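Local coordinates for protein prolyl 4-hydroxylase (Paramecium bursaria Chlorella virus 1, PDB 5C5T) that probably hydroxylates prolyl residues of collagen-like substrates as a 2-oxoglutarate-dependent, iron-type dioxygenase of viral origin, at residues D34-E39 with N110-C115; S82-Q87 with G132-H137; Q125-K130 with K217-Q222. All blocks are in the same frame, centred on the assembly; numbering follows the deposited sequence.

Contact 1: D34-E39 with N110-C115; sequences DGKYYE and NSKKHC. With MN (manganese (II) ion), chain E.
Asp34 and His114 meet through a manganese ion, and metal coordination is the first of the two interactions that tie the two segments together. The metal takes Asp34 OD2 at 2.2 Å and His114 NE2 at 2.0 Å, while two water molecules occupy further positions around it. Asp34 OD1 leans toward the same ion at 2.6 Å and also lies at the edge of the imidazole, 3.3 Å from His114 CE1. The carboxylate and ring planes are 39° apart, and the two groups are joined through the ion, not by a hydrogen bond. One of the metal waters donates to the carbonyl oxygen of Ser111, which gives the ion a second-shell hold on the loop backbone.

The second is a salt bridge: Lys112 NZ donates to Glu39 OE2 at 2.7 Å, approaching on the syn lone pair, and the two chains arrive from opposite directions. A bend at chi2 (-74°) turns the lysine toward residues 34-39, whereas the glutamate runs extended beyond CG. A water accepts from Lys112 NZ and donates to Glu39 OE1, so both carboxylate oxygens are engaged. Asp34 OD2, 4.3 Å from Lys112 NZ, is not in contact with it, and its charge is probably largely offset by the metal.

Within 110-115, Cys115 SG lies over one face of the His114 ring, offset toward its rim, and forms the disulfide to Cys33. The result is a surface metal site beside a disulfide, joining the start of the ordered chain to the loop that follows helix 96-109.

Contact 2: S82-Q87 with G132-H137; sequences SRNSEQ and GQYYYH. With AKG (2-oxoglutaric acid), chain C.
Gln133 and Glu86 make the shortest polar link here, Gln133 NE2 donating to Glu86 OE2 at 2.8 Å with an N-H...O angle of 167°. The carboxylate uses its syn lone pair and lies nearly coplanar with the amide, the planes being 11° apart. Glu86 comes in at about a right angle to the glutamine, its chain folded at chi2 (74°) to turn the carboxylate back. The same NE2 has a weaker bond to Asn84 OD1, whose amide stands almost perpendicular to that of Gln133. Gln133 OE1 accepts from the backbone N of Lys130, so both ends of the amide are used.

Backbone bonds follow. Tyr136 N donates to Ser82 O at 3.1 Å, nearly straight at hydrogen but from above the carbonyl plane, while Asn84 and Tyr134 exchange two bent N-H...O bonds, a loose pair. Arg83 and Tyr135 form an antiparallel non-hydrogen-bonded pair, with CA atoms 4.3 Å apart. Here the short, weakly bonded strand 83-84 extends the minor sheet of the double-stranded beta-helix (jelly-roll) core of 2-oxoglutarate oxygenases, beside strand 134-138.

On the face carrying Arg83 and Tyr135, a CH-pi contact sets Arg83 CG 3.8 Å from the ring centroid, almost on the normal. The arginine extends through CB, CG and CD across the phenol, which meets 2-oxoglutarate along another side: Tyr135 CE2 is 3.5 Å from C1 of the ligand. Asn84 CB lies over one face of the Tyr134 ring, with Asn84 ND2 3.9 Å from Tyr134 CE1; the Tyr134 hydroxyl bonds to Pro80 O. Tyr136 CB rests 3.7 Å from Ser82 CA.

Contact 3: Q125-K130 with K217-Q222; sequences QVARYK and KIIANQ. With AKG (2-oxoglutaric acid), chain C.
Strands 125-129 and 217-222 run antiparallel, their axes 4.7 Å apart at closest approach and their directions 154° from each other. The register pairs Gln125 with Asn221, Ala127 with Ile219 and Tyr129 with Lys217 as hydrogen-bonded pairs; Val126 with Ala220 and Arg128 with Ile218 are the non-hydrogen-bonded pairs between them. Both N-H...O bonds are made at each hydrogen-bonded pair, and CA-H...O contacts fill the intervals.

The hydrogen-bonded pairs put their side chains on the face that receives 2-oxoglutarate. Lys217 and Tyr129 lie side by side and point the same way, the aliphatic chain passing the CD2 side of the ring, out of its plane, with Lys217 CD 3.7 Å from Tyr129 CD2. Fully extended, with CG anti to the backbone N (chi1 170°), the lysine carries NZ to the distal carboxylate of the ligand, 2.7 Å from its O4, with a weaker bond to O3. Tyr129 OH comes within 2.7 Å of the same O3, and Gly170 O supplies a further partner for the ammonium. At the other end, Asn221 ND2 donates to Gln125 OE1 at 3.1 Å, which probably fixes the rotation of the amide that faces the cosubstrate, and more weakly to ligand O1. Ile219 lies between these polar ends, its CD1 3.6 Å from ligand C3, while its CG1 packs against Ala127 CB.

The other face is apolar at its middle, where Val126 CG1 meets Ile218 CG2 at 3.7 Å and the aliphatic part of Arg128 passes Ile218; the guanidinium pairs with Glu216. In the major sheet of the jelly roll, strand 217-225 is flanked by strand 153-160, strand 120-129 by strand 86-89, and Gln222 reaches Gln102 of helix 96-109.

Overall arrangement
Contacts 2 and 3 are neighbours, their centres about 10 Å apart, and both touch 2-oxoglutarate; Glu86 and Arg128 join them through the backbone where strand 86-89 borders strand 120-129. Contact 1 lies on the far side of the chain's centre, about 28 Å from contact 2 and about 24 Å from contact 3 between centres. All three reach the six-stranded sheet, contact 1 at one outer strand, 38-41, and contact 2 at the other, 86-89, while contact 3 lies inside; contact 2 also spans the second sheet through strands 83-84 and 134-138. Along the chain, contact 1 closes before contact 3 opens, whereas contact 2 interleaves with both. The cosubstrate pocket is thus separate from the peripheral manganese site.

Contact 1: D34-E39 with N110-C115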
loop_
_atom_site.group_PDB
_atom_site.type_symbol
_atom_site.label_atom_id
_atom_site.label_comp_id
_atom_site.label_asym_id
_atom_site.label_seq_id
_atom_site.Cartn_x
_atom_site.Cartn_y
_atom_site.Cartn_z
ATOM N N ASP A 34 -17.369 4.169 -7.321
ATOM C CA ASP A 34 -18.261 2.991 -7.299
ATOM C C ASP A 34 -18.571 2.392 -5.916
ATOM O O ASP A 34 -18.982 1.234 -5.802
ATOM C CB ASP A 34 -17.669 1.899 -8.160
ATOM C CG ASP A 34 -17.502 2.324 -9.590
ATOM O OD1 ASP A 34 -18.314 3.140 -10.052
ATOM O OD2 ASP A 34 -16.548 1.816 -10.200
ATOM N N GLY A 35 -18.426 3.195 -4.874
ATOM C CA GLY A 35 -18.589 2.734 -3.498
ATOM C C GLY A 35 -17.562 1.736 -2.974
ATOM O O GLY A 35 -17.714 1.205 -1.872
ATOM N N LYS A 36 -16.497 1.507 -3.734
ATOM C CA LYS A 36 -15.514 0.500 -3.397
ATOM C C LYS A 36 -14.298 1.124 -2.702
ATOM O O LYS A 36 -13.310 1.515 -3.332
ATOM C CB LYS A 36 -15.092 -0.257 -4.660
ATOM C CG LYS A 36 -16.253 -0.998 -5.388
ATOM C CD LYS A 36 -15.771 -1.711 -6.616
ATOM C CE LYS A 36 -16.869 -2.494 -7.347
ATOM N NZ LYS A 36 -16.336 -3.113 -8.620
ATOM N N TYR A 37 -14.355 1.272 -1.395
ATOM C CA TYR A 37 -13.217 1.893 -0.684
ATOM C C TYR A 37 -11.895 1.124 -0.816
ATOM O O TYR A 37 -10.829 1.725 -0.834
ATOM C CB TYR A 37 -13.582 2.088 0.817
ATOM C CG TYR A 37 -14.570 3.198 1.088
ATOM C CD1 TYR A 37 -14.177 4.534 1.076
ATOM C CD2 TYR A 37 -15.911 2.912 1.372
ATOM C CE1 TYR A 37 -15.085 5.542 1.324
ATOM C CE2 TYR A 37 -16.804 3.925 1.646
ATOM C CZ TYR A 37 -16.385 5.217 1.628
ATOM O OH TYR A 37 -17.271 6.227 1.878
ATOM N N TYR A 38 -11.978 -0.208 -0.917
ATOM C CA TYR A 38 -10.813 -1.097 -1.113
ATOM C C TYR A 38 -11.217 -2.252 -2.010
ATOM O O TYR A 38 -12.414 -2.540 -2.131
ATOM C CB TYR A 38 -10.272 -1.648 0.223
ATOM C CG TYR A 38 -11.296 -2.506 0.919
ATOM C CD1 TYR A 38 -11.491 -3.812 0.553
ATOM C CD2 TYR A 38 -12.101 -1.968 1.897
ATOM C CE1 TYR A 38 -12.469 -4.594 1.177
ATOM C CE2 TYR A 38 -13.074 -2.730 2.546
ATOM C CZ TYR A 38 -13.248 -4.052 2.180
ATOM O OH TYR A 38 -14.278 -4.768 2.829
ATOM N N GLU A 39 -10.234 -2.809 -2.708
ATOM C CA GLU A 39 -10.369 -4.030 -3.484
ATOM C C GLU A 39 -9.138 -4.862 -3.242
ATOM O O GLU A 39 -7.989 -4.353 -3.232
ATOM C CB GLU A 39 -10.533 -3.721 -4.964
ATOM C CG GLU A 39 -11.755 -2.911 -5.275
ATOM C CD GLU A 39 -11.910 -2.589 -6.747
ATOM O OE1 GLU A 39 -11.991 -3.518 -7.574
ATOM O OE2 GLU A 39 -12.011 -1.404 -7.068
ATOM N N ASN A 110 -6.998 2.291 -15.160
ATOM C CA ASN A 110 -7.650 2.543 -16.443
ATOM C C ASN A 110 -9.127 2.101 -16.481
ATOM O O ASN A 110 -9.894 2.588 -17.319
ATOM C CB ASN A 110 -6.883 1.866 -17.591
ATOM C CG ASN A 110 -5.578 2.612 -17.970
ATOM O OD1 ASN A 110 -5.391 3.796 -17.621
ATOM N ND2 ASN A 110 -4.670 1.914 -18.685
ATOM N N SER A 111 -9.532 1.225 -15.567
ATOM C CA SER A 111 -10.946 0.851 -15.397
ATOM C C SER A 111 -11.723 1.864 -14.550
ATOM O O SER A 111 -12.917 1.705 -14.316
ATOM C CB SER A 111 -11.039 -0.542 -14.762
ATOM O OG SER A 111 -10.678 -0.539 -13.368
ATOM N N LYS A 112 -11.045 2.906 -14.085
ATOM C CA LYS A 112 -11.625 3.867 -13.166
ATOM C C LYS A 112 -11.526 5.256 -13.742
ATOM O O LYS A 112 -11.422 6.231 -13.015
ATOM C CB LYS A 112 -10.898 3.841 -11.813
ATOM C CG LYS A 112 -10.597 2.485 -11.252
ATOM C CD LYS A 112 -11.846 1.827 -10.708
ATOM C CE LYS A 112 -11.495 0.595 -9.827
ATOM N NZ LYS A 112 -12.745 -0.040 -9.326
ATOM N N LYS A 113 -11.550 5.359 -15.066
ATOM C CA LYS A 113 -11.343 6.677 -15.676
ATOM C C LYS A 113 -12.435 7.664 -15.273
ATOM O O LYS A 113 -12.214 8.880 -15.278
ATOM C CB LYS A 113 -11.252 6.608 -17.214
ATOM C CG LYS A 113 -11.625 5.317 -17.876
ATOM C CD LYS A 113 -13.098 5.253 -18.145
ATOM C CE LYS A 113 -13.687 3.937 -17.715
ATOM N NZ LYS A 113 -14.409 4.168 -16.431
ATOM N N HIS A 114 -13.610 7.184 -14.896
ATOM C CA HIS A 114 -14.655 8.132 -14.518
ATOM C C HIS A 114 -14.472 8.657 -13.077
ATOM O O HIS A 114 -15.186 9.563 -12.643
ATOM C CB HIS A 114 -16.036 7.508 -14.695
ATOM C CG HIS A 114 -16.387 6.483 -13.667
ATOM N ND1 HIS A 114 -17.102 6.790 -12.528
ATOM C CD2 HIS A 114 -16.145 5.154 -13.614
ATOM C CE1 HIS A 114 -17.294 5.691 -11.821
ATOM N NE2 HIS A 114 -16.718 4.686 -12.454
ATOM N N CYS A 115 -13.485 8.115 -12.369
ATOM C CA CYS A 115 -13.169 8.523 -11.018
ATOM C C CYS A 115 -11.843 9.271 -10.901
ATOM O O CYS A 115 -11.658 10.091 -9.991
ATOM C CB CYS A 115 -13.116 7.301 -10.128
ATOM S SG CYS A 115 -14.672 6.365 -10.120
HETATM MN MN MN E . -16.890 2.706 -12.186
HETATM O O HOH W 1 -13.131 -3.057 -10.069
HETATM O O HOH W 2 -14.991 2.027 -12.576
HETATM O O HOH W 3 -16.908 1.939 -14.390
#

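Contact 2: S82-Q87 with G132-H137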
loop_
_atom_site.group_PDB
_atom_site.type_symbol
_atom_site.label_atom_id
_atom_site.label_comp_id
_atom_site.label_asym_id
_atom_site.label_seq_id
_atom_site.Cartn_x
_atom_site.Cartn_y
_atom_site.Cartn_z
ATOM N N SER A 82 3.173 5.634 16.198
ATOM C CA SER A 82 3.098 5.370 14.766
ATOM C C SER A 82 3.913 4.181 14.236
ATOM O O SER A 82 3.626 3.012 14.559
ATOM C CB SER A 82 3.498 6.639 13.998
ATOM O OG SER A 82 2.429 7.578 13.970
ATOM N N ARG A 83 4.892 4.485 13.381
ATOM C CA ARG A 83 5.480 3.470 12.525
ATOM C C ARG A 83 6.737 2.879 13.134
ATOM O O ARG A 83 7.656 3.589 13.568
ATOM C CB ARG A 83 5.797 4.046 11.156
ATOM C CG ARG A 83 6.223 2.990 10.145
ATOM C CD ARG A 83 6.588 3.634 8.826
ATOM N NE ARG A 83 7.748 4.526 8.960
ATOM C CZ ARG A 83 8.142 5.389 8.022
ATOM N NH1 ARG A 83 7.455 5.482 6.887
ATOM N NH2 ARG A 83 9.214 6.162 8.221
ATOM N N ASN A 84 6.758 1.555 13.134
ATOM C CA ASN A 84 7.826 0.774 13.715
ATOM C C ASN A 84 8.107 -0.326 12.706
ATOM O O ASN A 84 7.532 -1.409 12.805
ATOM C CB ASN A 84 7.388 0.204 15.077
ATOM C CG ASN A 84 8.463 -0.608 15.752
ATOM O OD1 ASN A 84 9.651 -0.413 15.505
ATOM N ND2 ASN A 84 8.047 -1.530 16.627
ATOM N N SER A 85 8.929 0.006 11.706
ATOM C CA SER A 85 9.289 -0.865 10.571
ATOM C C SER A 85 10.588 -0.324 9.948
ATOM O O SER A 85 11.061 0.757 10.318
ATOM C CB SER A 85 8.191 -0.926 9.509
ATOM O OG SER A 85 8.003 0.345 8.915
ATOM N N GLU A 86 11.162 -1.109 9.044
ATOM C CA GLU A 86 12.339 -0.728 8.242
ATOM C C GLU A 86 11.824 -0.489 6.832
ATOM O O GLU A 86 10.861 -1.136 6.442
ATOM C CB GLU A 86 13.369 -1.852 8.258
ATOM C CG GLU A 86 13.985 -2.088 9.613
ATOM C CD GLU A 86 13.043 -2.779 10.574
ATOM O OE1 GLU A 86 12.481 -3.866 10.230
ATOM O OE2 GLU A 86 12.870 -2.217 11.684
ATOM N N GLN A 87 12.410 0.467 6.110
ATOM C CA GLN A 87 11.985 0.785 4.745
ATOM C C GLN A 87 13.122 1.040 3.759
ATOM O O GLN A 87 14.197 1.510 4.123
ATOM C CB GLN A 87 11.089 2.016 4.730
ATOM C CG GLN A 87 9.886 1.934 5.659
ATOM C CD GLN A 87 10.104 2.787 6.870
ATOM O OE1 GLN A 87 10.491 3.948 6.747
ATOM N NE2 GLN A 87 9.893 2.217 8.047
ATOM N N GLY A 132 6.869 -7.985 16.739
ATOM C CA GLY A 132 6.745 -6.856 17.622
ATOM C C GLY A 132 6.520 -5.550 16.875
ATOM O O GLY A 132 6.176 -4.530 17.502
ATOM N N GLN A 133 6.754 -5.574 15.557
ATOM C CA GLN A 133 6.686 -4.355 14.750
ATOM C C GLN A 133 5.285 -4.192 14.141
ATOM O O GLN A 133 4.542 -5.156 13.951
ATOM C CB GLN A 133 7.780 -4.355 13.684
ATOM C CG GLN A 133 9.165 -4.225 14.311
ATOM C CD GLN A 133 10.237 -3.854 13.343
ATOM O OE1 GLN A 133 10.378 -4.449 12.303
ATOM N NE2 GLN A 133 11.009 -2.839 13.687
ATOM N N TYR A 134 4.931 -2.936 13.884
ATOM C CA TYR A 134 3.553 -2.566 13.578
ATOM C C TYR A 134 3.540 -1.139 13.054
ATOM O O TYR A 134 4.548 -0.476 13.089
ATOM C CB TYR A 134 2.653 -2.653 14.810
ATOM C CG TYR A 134 3.035 -1.724 15.929
ATOM C CD1 TYR A 134 4.040 -2.074 16.850
ATOM C CD2 TYR A 134 2.431 -0.474 16.045
ATOM C CE1 TYR A 134 4.383 -1.225 17.877
ATOM C CE2 TYR A 134 2.780 0.375 17.070
ATOM C CZ TYR A 134 3.755 -0.009 17.974
ATOM O OH TYR A 134 4.121 0.826 19.000
ATOM N N TYR A 135 2.383 -0.702 12.555
ATOM C CA TYR A 135 2.175 0.681 12.056
ATOM C C TYR A 135 0.822 1.132 12.615
ATOM O O TYR A 135 -0.218 0.703 12.109
ATOM C CB TYR A 135 2.199 0.729 10.509
ATOM C CG TYR A 135 2.389 2.106 9.871
ATOM C CD1 TYR A 135 2.186 3.296 10.584
ATOM C CD2 TYR A 135 2.769 2.192 8.533
ATOM C CE1 TYR A 135 2.373 4.527 9.975
ATOM C CE2 TYR A 135 2.941 3.414 7.920
ATOM C CZ TYR A 135 2.783 4.575 8.639
ATOM O OH TYR A 135 2.953 5.797 8.024
ATOM N N TYR A 136 0.834 1.980 13.657
ATOM C CA TYR A 136 -0.393 2.502 14.289
ATOM C C TYR A 136 -1.347 3.175 13.306
ATOM O O TYR A 136 -0.902 3.702 12.309
ATOM C CB TYR A 136 -0.039 3.518 15.361
ATOM C CG TYR A 136 -1.176 4.011 16.222
ATOM C CD1 TYR A 136 -1.736 3.199 17.203
ATOM C CD2 TYR A 136 -1.658 5.306 16.089
ATOM C CE1 TYR A 136 -2.775 3.653 18.000
ATOM C CE2 TYR A 136 -2.685 5.776 16.894
ATOM C CZ TYR A 136 -3.238 4.942 17.854
ATOM O OH TYR A 136 -4.259 5.383 18.673
ATOM N N HIS A 137 -2.650 3.164 13.595
ATOM C CA HIS A 137 -3.619 3.663 12.607
ATOM C C HIS A 137 -3.371 5.099 12.160
ATOM O O HIS A 137 -3.017 5.980 12.921
ATOM C CB HIS A 137 -5.069 3.491 13.090
ATOM C CG HIS A 137 -5.399 4.134 14.394
ATOM N ND1 HIS A 137 -5.571 5.495 14.545
ATOM C CD2 HIS A 137 -5.644 3.585 15.609
ATOM C CE1 HIS A 137 -5.893 5.757 15.802
ATOM N NE2 HIS A 137 -5.956 4.615 16.461
HETATM C C1 AKG C . 1.622 2.001 5.060
HETATM O O1 AKG C . 2.823 1.665 4.827
HETATM O O2 AKG C . 1.281 3.197 4.863
HETATM C C2 AKG C . 0.671 1.011 5.674
HETATM O O5 AKG C . -0.348 1.437 6.146
HETATM C C3 AKG C . 1.024 -0.485 5.695
HETATM C C4 AKG C . -0.096 -1.327 6.250
HETATM C C5 AKG C . 0.362 -2.712 6.630
HETATM O O3 AKG C . 1.570 -2.923 6.926
HETATM O O4 AKG C . -0.482 -3.660 6.624
#

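Contact 3: Q125-K130 with K217-Q222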
loop_
_atom_site.group_PDB
_atom_site.type_symbol
_atom_site.label_atom_id
_atom_site.label_comp_id
_atom_site.label_asym_id
_atom_site.label_seq_id
_atom_site.Cartn_x
_atom_site.Cartn_y
_atom_site.Cartn_z
ATOM N N GLN A 125 8.014 2.024 -2.288
ATOM C CA GLN A 125 8.626 1.735 -1.004
ATOM C C GLN A 125 8.434 0.260 -0.681
ATOM O O GLN A 125 7.329 -0.294 -0.861
ATOM C CB GLN A 125 8.003 2.571 0.093
ATOM C CG GLN A 125 8.583 2.389 1.481
ATOM C CD GLN A 125 7.609 2.854 2.541
ATOM O OE1 GLN A 125 6.661 2.147 2.874
ATOM N NE2 GLN A 125 7.846 4.033 3.088
ATOM N N VAL A 126 9.501 -0.407 -0.225
ATOM C CA VAL A 126 9.355 -1.747 0.365
ATOM C C VAL A 126 9.627 -1.629 1.872
ATOM O O VAL A 126 10.615 -1.007 2.285
ATOM C CB VAL A 126 10.291 -2.790 -0.335
ATOM C CG1 VAL A 126 10.340 -4.127 0.439
ATOM C CG2 VAL A 126 9.851 -2.986 -1.819
ATOM N N ALA A 127 8.733 -2.189 2.699
ATOM C CA ALA A 127 8.867 -2.120 4.129
ATOM C C ALA A 127 8.801 -3.497 4.754
ATOM O O ALA A 127 8.107 -4.376 4.250
ATOM C CB ALA A 127 7.732 -1.237 4.748
ATOM N N ARG A 128 9.466 -3.635 5.899
ATOM C CA ARG A 128 9.548 -4.908 6.616
ATOM C C ARG A 128 9.229 -4.733 8.087
ATOM O O ARG A 128 9.643 -3.758 8.720
ATOM C CB ARG A 128 10.949 -5.520 6.477
ATOM C CG ARG A 128 11.154 -6.824 7.314
ATOM C CD ARG A 128 12.380 -7.589 6.794
ATOM N NE ARG A 128 12.603 -8.875 7.475
ATOM C CZ ARG A 128 13.343 -8.995 8.569
ATOM N NH1 ARG A 128 13.882 -7.918 9.128
ATOM N NH2 ARG A 128 13.522 -10.191 9.122
ATOM N N TYR A 129 8.477 -5.704 8.602
ATOM C CA TYR A 129 8.112 -5.825 9.993
ATOM C C TYR A 129 8.668 -7.124 10.598
ATOM O O TYR A 129 8.348 -8.226 10.121
ATOM C CB TYR A 129 6.604 -5.862 10.164
ATOM C CG TYR A 129 5.821 -4.715 9.618
ATOM C CD1 TYR A 129 5.526 -3.617 10.381
ATOM C CD2 TYR A 129 5.360 -4.743 8.313
ATOM C CE1 TYR A 129 4.769 -2.561 9.873
ATOM C CE2 TYR A 129 4.592 -3.707 7.801
ATOM C CZ TYR A 129 4.314 -2.622 8.589
ATOM O OH TYR A 129 3.568 -1.599 8.084
ATOM N N LYS A 130 9.488 -6.966 11.633
ATOM C CA LYS A 130 9.878 -8.056 12.502
ATOM C C LYS A 130 8.854 -8.317 13.600
ATOM O O LYS A 130 7.970 -7.498 13.872
ATOM C CB LYS A 130 11.220 -7.719 13.140
ATOM C CG LYS A 130 12.333 -7.630 12.181
ATOM C CD LYS A 130 13.636 -7.275 12.904
ATOM C CE LYS A 130 14.120 -8.434 13.781
ATOM N NZ LYS A 130 14.838 -7.988 15.018
ATOM N N LYS A 217 6.874 -9.863 7.950
ATOM C CA LYS A 217 5.926 -9.308 6.993
ATOM C C LYS A 217 6.687 -8.296 6.121
ATOM O O LYS A 217 7.350 -7.404 6.656
ATOM C CB LYS A 217 4.744 -8.636 7.706
ATOM C CG LYS A 217 3.793 -7.813 6.832
ATOM C CD LYS A 217 2.684 -7.255 7.721
ATOM C CE LYS A 217 1.761 -6.323 6.962
ATOM N NZ LYS A 217 0.797 -5.674 7.877
ATOM N N ILE A 218 6.582 -8.449 4.811
ATOM C CA ILE A 218 7.204 -7.519 3.867
ATOM C C ILE A 218 6.125 -7.077 2.861
ATOM O O ILE A 218 5.435 -7.937 2.285
ATOM C CB ILE A 218 8.429 -8.139 3.166
ATOM C CG1 ILE A 218 9.370 -8.759 4.199
ATOM C CG2 ILE A 218 9.100 -7.078 2.313
ATOM C CD1 ILE A 218 10.604 -9.377 3.603
ATOM N N ILE A 219 6.003 -5.752 2.672
ATOM C CA ILE A 219 5.092 -5.156 1.716
ATOM C C ILE A 219 5.818 -4.234 0.721
ATOM O O ILE A 219 6.925 -3.712 0.980
ATOM C CB ILE A 219 4.002 -4.378 2.476
ATOM C CG1 ILE A 219 4.617 -3.239 3.264
ATOM C CG2 ILE A 219 3.214 -5.354 3.341
ATOM C CD1 ILE A 219 3.591 -2.354 3.948
ATOM N N ALA A 220 5.173 -4.022 -0.422
ATOM C CA ALA A 220 5.498 -2.977 -1.396
ATOM C C ALA A 220 4.333 -1.988 -1.533
ATOM O O ALA A 220 3.182 -2.383 -1.730
ATOM C CB ALA A 220 5.851 -3.587 -2.722
ATOM N N ASN A 221 4.634 -0.711 -1.277
ATOM C CA ASN A 221 3.645 0.377 -1.374
ATOM C C ASN A 221 3.824 1.185 -2.611
ATOM O O ASN A 221 4.875 1.810 -2.822
ATOM C CB ASN A 221 3.752 1.335 -0.168
ATOM C CG ASN A 221 3.183 0.764 1.087
ATOM O OD1 ASN A 221 2.049 0.342 1.127
ATOM N ND2 ASN A 221 3.969 0.813 2.165
ATOM N N GLN A 222 2.793 1.178 -3.444
ATOM C CA GLN A 222 2.711 2.075 -4.632
ATOM C C GLN A 222 1.670 3.162 -4.355
ATOM O O GLN A 222 0.486 2.902 -4.398
ATOM C CB GLN A 222 2.358 1.303 -5.892
ATOM C CG GLN A 222 2.153 2.202 -7.112
ATOM C CD GLN A 222 3.415 2.959 -7.523
ATOM O OE1 GLN A 222 4.280 2.418 -8.211
ATOM N NE2 GLN A 222 3.559 4.182 -7.041
HETATM C C1 AKG C . 1.622 2.001 5.060
HETATM O O1 AKG C . 2.823 1.665 4.827
HETATM O O2 AKG C . 1.281 3.197 4.863
HETATM C C2 AKG C . 0.671 1.011 5.674
HETATM O O5 AKG C . -0.348 1.437 6.146
HETATM C C3 AKG C . 1.024 -0.485 5.695
HETATM C C4 AKG C . -0.096 -1.327 6.250
HETATM C C5 AKG C . 0.362 -2.712 6.630
HETATM O O3 AKG C . 1.570 -2.923 6.926
HETATM O O4 AKG C . -0.482 -3.660 6.624
#